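Local coordinates for protein BSU-2 beta-lactamase (Bacillus subtilis, PDB 6W5E) that probably hydrolyses beta-lactam antibiotics as a class D beta-lactamase, at residues A[172-183]-A[230-241]. Numbering follows the deposited sequence. Where two conformers were deposited one is given.
Sequences PLEQETFLEKLA and FIKTEHGSYVFV
Gly236 O is gripped twice at the turn of the hairpin whose Val239 and Val241 pack on helix 172-183. Thr233 OG1 donates to Gly236 O at 2.7 Å, on a lone pair in the carbonyl plane, and the Thr233 backbone N adds a second bond. Thr233 OG1 also accepts from His235 N at 2.9 Å, closing an ST turn, so one side chain holds the turn from Thr233 to Gly236. Beyond this polar tip the contact illustrates how alternate residues of a strand meet a helix: Val239 and Val241 point toward it, Tyr238 and Phe240 away. The branches of each valine divide the work. Val239 CG1, anti to the backbone N (chi1 -178°), packs on Leu179 CB at 3.8 Å, while CG2 rests against both Glu180 CA and Ala183 CB. Nearer the start of the helix, Val241 CG1 lies 3.8 Å from Pro172 CB; its CG2 settles near Glu176 N and meets Leu179 CD1, the two side chains crossing at about a right angle. Phe230, on the neighbouring strand, takes the helix's C-terminal part. Ala183 CB sits over one face of the Phe230 ring, 4.3 Å from the centroid, in a CH-pi contact, and Leu182 CD2 comes in at the edge, in the ring plane, 3.9 Å from Phe230 CZ. Gln175 NE2 bonds Thr77 OG1, two residues before the carboxylated Lys79, and Phe178 touches helix 81-88. The axes of helix 172-183 and strand 236-241 approach to 8.1 Å, with 150° between their N-to-C directions, roughly antiparallel. Helix 172-183 thus packs through an apolar layer on the central six-stranded antiparallel sheet, as helices do in the alpha/beta domain of serine beta-lactamases and penicillin-binding transpeptidases.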
loop_
_atom_site.group_PDB
_atom_site.type_symbol
_atom_site.label_atom_id
_atom_site.label_comp_id
_atom_site.label_asym_id
_atom_site.label_seq_id
_atom_site.Cartn_x
_atom_site.Cartn_y
_atom_site.Cartn_z
ATOM N N PRO A 172 -6.428 6.425 6.721
ATOM C CA PRO A 172 -5.046 6.003 6.988
ATOM C C PRO A 172 -4.919 5.057 8.175
ATOM O O PRO A 172 -4.151 4.087 8.102
ATOM C CB PRO A 172 -4.316 7.335 7.177
ATOM C CG PRO A 172 -5.056 8.268 6.261
ATOM C CD PRO A 172 -6.510 7.863 6.399
ATOM N N LEU A 173 -5.687 5.275 9.247
ATOM C CA LEU A 173 -5.638 4.352 10.378
ATOM C C LEU A 173 -6.188 2.979 10.003
ATOM O O LEU A 173 -5.660 1.954 10.451
ATOM C CB LEU A 173 -6.374 4.938 11.583
ATOM C CG LEU A 173 -5.508 5.890 12.412
ATOM C CD1 LEU A 173 -6.343 6.726 13.379
ATOM C CD2 LEU A 173 -4.416 5.111 13.146
ATOM N N GLU A 174 -7.238 2.933 9.173
ATOM C CA GLU A 174 -7.760 1.645 8.715
ATOM C C GLU A 174 -6.750 0.923 7.827
ATOM O O GLU A 174 -6.638 -0.311 7.879
ATOM C CB GLU A 174 -9.093 1.838 7.984
ATOM C CG GLU A 174 -10.262 2.160 8.911
ATOM C CD GLU A 174 -11.541 2.522 8.176
ATOM O OE1 GLU A 174 -11.475 3.202 7.128
ATOM O OE2 GLU A 174 -12.624 2.117 8.657
ATOM N N GLN A 175 -6.015 1.673 7.003
ATOM C CA GLN A 175 -4.926 1.076 6.235
ATOM C C GLN A 175 -3.872 0.481 7.162
ATOM O O GLN A 175 -3.379 -0.627 6.913
ATOM C CB GLN A 175 -4.298 2.120 5.316
ATOM C CG GLN A 175 -5.137 2.467 4.093
ATOM C CD GLN A 175 -4.507 1.998 2.788
ATOM O OE1 GLN A 175 -3.887 0.943 2.731
ATOM N NE2 GLN A 175 -4.672 2.782 1.737
ATOM N N GLU A 176 -3.517 1.200 8.236
ATOM C CA GLU A 176 -2.540 0.673 9.188
ATOM C C GLU A 176 -3.013 -0.648 9.775
ATOM O O GLU A 176 -2.227 -1.590 9.915
ATOM C CB GLU A 176 -2.266 1.672 10.316
ATOM C CG GLU A 176 -1.096 1.256 11.240
ATOM C CD GLU A 176 -1.425 0.113 12.234
ATOM O OE1 GLU A 176 -2.605 -0.046 12.610
ATOM O OE2 GLU A 176 -0.506 -0.637 12.644
ATOM N N THR A 177 -4.287 -0.715 10.167
ATOM C CA THR A 177 -4.821 -1.922 10.783
ATOM C C THR A 177 -4.686 -3.104 9.844
ATOM O O THR A 177 -4.223 -4.180 10.240
ATOM C CB THR A 177 -6.281 -1.674 11.157
ATOM O OG1 THR A 177 -6.313 -0.662 12.164
ATOM C CG2 THR A 177 -6.968 -2.950 11.669
ATOM N N PHE A 178 -5.057 -2.904 8.579
ATOM C CA PHE A 178 -4.938 -3.962 7.586
ATOM C C PHE A 178 -3.483 -4.366 7.392
ATOM O O PHE A 178 -3.149 -5.558 7.400
ATOM C CB PHE A 178 -5.539 -3.482 6.267
ATOM C CG PHE A 178 -5.206 -4.360 5.097
ATOM C CD1 PHE A 178 -5.738 -5.638 4.987
ATOM C CD2 PHE A 178 -4.337 -3.914 4.121
ATOM C CE1 PHE A 178 -5.410 -6.447 3.916
ATOM C CE2 PHE A 178 -4.007 -4.717 3.050
ATOM C CZ PHE A 178 -4.546 -5.987 2.945
ATOM N N LEU A 179 -2.597 -3.384 7.216
ATOM C CA LEU A 179 -1.196 -3.699 6.933
ATOM C C LEU A 179 -0.495 -4.337 8.126
ATOM O O LEU A 179 0.448 -5.114 7.941
ATOM C CB LEU A 179 -0.454 -2.444 6.470
ATOM C CG LEU A 179 -0.903 -1.974 5.080
ATOM C CD1 LEU A 179 -0.420 -0.561 4.855
ATOM C CD2 LEU A 179 -0.404 -2.909 3.975
ATOM N N GLU A 180 -0.920 -4.017 9.349
ATOM C CA GLU A 180 -0.367 -4.693 10.513
ATOM C C GLU A 180 -0.720 -6.177 10.500
ATOM O O GLU A 180 0.109 -7.027 10.852
ATOM C CB GLU A 180 -0.894 -4.025 11.783
ATOM C CG GLU A 180 -0.440 -4.692 13.053
ATOM C CD GLU A 180 -0.889 -3.958 14.302
ATOM O OE1 GLU A 180 -1.158 -2.734 14.234
ATOM O OE2 GLU A 180 -0.975 -4.621 15.361
ATOM N N LYS A 181 -1.952 -6.510 10.105
ATOM C CA LYS A 181 -2.334 -7.914 9.977
ATOM C C LYS A 181 -1.522 -8.616 8.894
ATOM O O LYS A 181 -1.130 -9.778 9.062
ATOM C CB LYS A 181 -3.827 -8.026 9.684
ATOM C CG LYS A 181 -4.702 -7.463 10.783
ATOM C CD LYS A 181 -6.155 -7.407 10.328
ATOM C CE LYS A 181 -7.084 -6.911 11.420
ATOM N NZ LYS A 181 -8.408 -6.556 10.838
ATOM N N LEU A 182 -1.255 -7.931 7.778
ATOM C CA LEU A 182 -0.416 -8.526 6.741
ATOM C C LEU A 182 1.013 -8.739 7.238
ATOM O O LEU A 182 1.607 -9.799 7.011
ATOM C CB LEU A 182 -0.441 -7.658 5.479
ATOM C CG LEU A 182 0.500 -8.099 4.346
ATOM C CD1 LEU A 182 0.143 -9.507 3.861
ATOM C CD2 LEU A 182 0.481 -7.087 3.190
ATOM N N ALA A 183 1.583 -7.744 7.919
ATOM C CA ALA A 183 2.930 -7.902 8.462
ATOM C C ALA A 183 3.012 -9.099 9.401
ATOM O O ALA A 183 3.968 -9.885 9.346
ATOM C CB ALA A 183 3.343 -6.628 9.194
ATOM N N PHE A 230 5.728 -1.536 5.379
ATOM C CA PHE A 230 6.381 -1.892 6.624
ATOM C C PHE A 230 7.873 -2.005 6.374
ATOM O O PHE A 230 8.323 -2.124 5.234
ATOM C CB PHE A 230 5.797 -3.159 7.279
ATOM C CG PHE A 230 5.173 -4.128 6.318
ATOM C CD1 PHE A 230 5.950 -4.980 5.549
ATOM C CD2 PHE A 230 3.793 -4.195 6.191
ATOM C CE1 PHE A 230 5.361 -5.870 4.671
ATOM C CE2 PHE A 230 3.205 -5.090 5.314
ATOM C CZ PHE A 230 3.994 -5.925 4.553
ATOM N N ILE A 231 8.642 -1.940 7.455
ATOM C CA ILE A 231 10.092 -2.040 7.371
ATOM C C ILE A 231 10.575 -3.050 8.395
ATOM O O ILE A 231 10.161 -3.016 9.560
ATOM C CB ILE A 231 10.801 -0.676 7.529
ATOM C CG1 ILE A 231 12.319 -0.859 7.463
ATOM C CG2 ILE A 231 10.377 0.060 8.825
ATOM C CD1 ILE A 231 13.064 0.409 7.168
ATOM N N LYS A 232 11.426 -3.967 7.952
ATOM C CA LYS A 232 12.031 -4.955 8.827
ATOM C C LYS A 232 13.453 -4.501 9.105
ATOM O O LYS A 232 14.196 -4.196 8.169
ATOM C CB LYS A 232 12.032 -6.320 8.138
ATOM C CG LYS A 232 12.812 -7.390 8.878
ATOM C CD LYS A 232 12.588 -8.786 8.288
ATOM C CE LYS A 232 12.358 -8.765 6.775
ATOM N NZ LYS A 232 12.782 -10.034 6.103
ATOM N N THR A 233 13.805 -4.398 10.379
ATOM C CA THR A 233 15.157 -4.046 10.802
ATOM C C THR A 233 15.709 -5.138 11.711
ATOM O O THR A 233 15.029 -6.112 12.041
ATOM C CB THR A 233 15.209 -2.697 11.541
ATOM O OG1 THR A 233 14.807 -2.877 12.910
ATOM C CG2 THR A 233 14.313 -1.659 10.875
ATOM N N GLU A 234 16.952 -4.947 12.142
ATOM C CA GLU A 234 17.555 -5.854 13.106
ATOM C C GLU A 234 17.084 -5.597 14.529
ATOM O O GLU A 234 17.490 -6.317 15.445
ATOM C CB GLU A 234 19.083 -5.781 13.011
ATOM C CG GLU A 234 19.603 -6.358 11.705
ATOM C CD GLU A 234 21.058 -6.023 11.443
ATOM O OE1 GLU A 234 21.695 -5.394 12.312
ATOM O OE2 GLU A 234 21.571 -6.402 10.369
ATOM N N HIS A 235 16.230 -4.603 14.732
ATOM C CA HIS A 235 15.715 -4.251 16.045
ATOM C C HIS A 235 14.207 -4.069 15.999
ATOM O O HIS A 235 13.652 -3.142 16.597
ATOM C CB HIS A 235 16.431 -3.024 16.596
ATOM C CG HIS A 235 17.906 -3.226 16.759
ATOM N ND1 HIS A 235 18.827 -2.812 15.820
ATOM C CD2 HIS A 235 18.618 -3.840 17.735
ATOM C CE1 HIS A 235 20.043 -3.141 16.221
ATOM N NE2 HIS A 235 19.943 -3.766 17.380
ATOM N N GLY A 236 13.528 -4.954 15.284
ATOM C CA GLY A 236 12.084 -4.953 15.219
ATOM C C GLY A 236 11.574 -4.466 13.872
ATOM O O GLY A 236 12.289 -3.844 13.085
ATOM N N SER A 237 10.306 -4.761 13.616
ATOM C CA SER A 237 9.625 -4.346 12.399
ATOM C C SER A 237 8.572 -3.294 12.732
ATOM O O SER A 237 8.048 -3.243 13.849
ATOM C CB SER A 237 8.979 -5.545 11.697
ATOM O OG SER A 237 9.979 -6.405 11.176
ATOM N N TYR A 238 8.282 -2.441 11.754
ATOM C CA TYR A 238 7.381 -1.315 11.945
ATOM C C TYR A 238 6.477 -1.195 10.730
ATOM O O TYR A 238 6.918 -1.423 9.601
ATOM C CB TYR A 238 8.167 -0.008 12.111
ATOM C CG TYR A 238 9.020 0.046 13.357
ATOM C CD1 TYR A 238 10.227 -0.640 13.430
ATOM C CD2 TYR A 238 8.619 0.794 14.455
ATOM C CE1 TYR A 238 11.002 -0.595 14.578
ATOM C CE2 TYR A 238 9.384 0.848 15.601
ATOM C CZ TYR A 238 10.564 0.154 15.659
ATOM O OH TYR A 238 11.323 0.211 16.802
ATOM N N VAL A 239 5.215 -0.838 10.967
ATOM C CA VAL A 239 4.217 -0.643 9.919
ATOM C C VAL A 239 3.975 0.854 9.773
ATOM O O VAL A 239 3.835 1.565 10.777
ATOM C CB VAL A 239 2.908 -1.380 10.262
ATOM C CG1 VAL A 239 1.910 -1.211 9.135
ATOM C CG2 VAL A 239 3.168 -2.870 10.555
ATOM N N PHE A 240 3.936 1.345 8.535
ATOM C CA PHE A 240 3.754 2.777 8.312
ATOM C C PHE A 240 2.669 3.059 7.279
ATOM O O PHE A 240 2.432 2.273 6.349
ATOM C CB PHE A 240 5.064 3.473 7.889
ATOM C CG PHE A 240 5.652 2.910 6.629
ATOM C CD1 PHE A 240 5.168 3.299 5.385
ATOM C CD2 PHE A 240 6.686 1.986 6.684
ATOM C CE1 PHE A 240 5.680 2.751 4.215
ATOM C CE2 PHE A 240 7.213 1.450 5.516
ATOM C CZ PHE A 240 6.709 1.838 4.284
ATOM N N VAL A 241 2.036 4.222 7.440
ATOM C CA VAL A 241 1.110 4.776 6.462
ATOM C C VAL A 241 1.351 6.274 6.389
ATOM O O VAL A 241 1.301 6.969 7.411
ATOM C CB VAL A 241 -0.355 4.510 6.861
ATOM C CG1 VAL A 241 -1.316 5.347 6.025
ATOM C CG2 VAL A 241 -0.690 3.036 6.696
#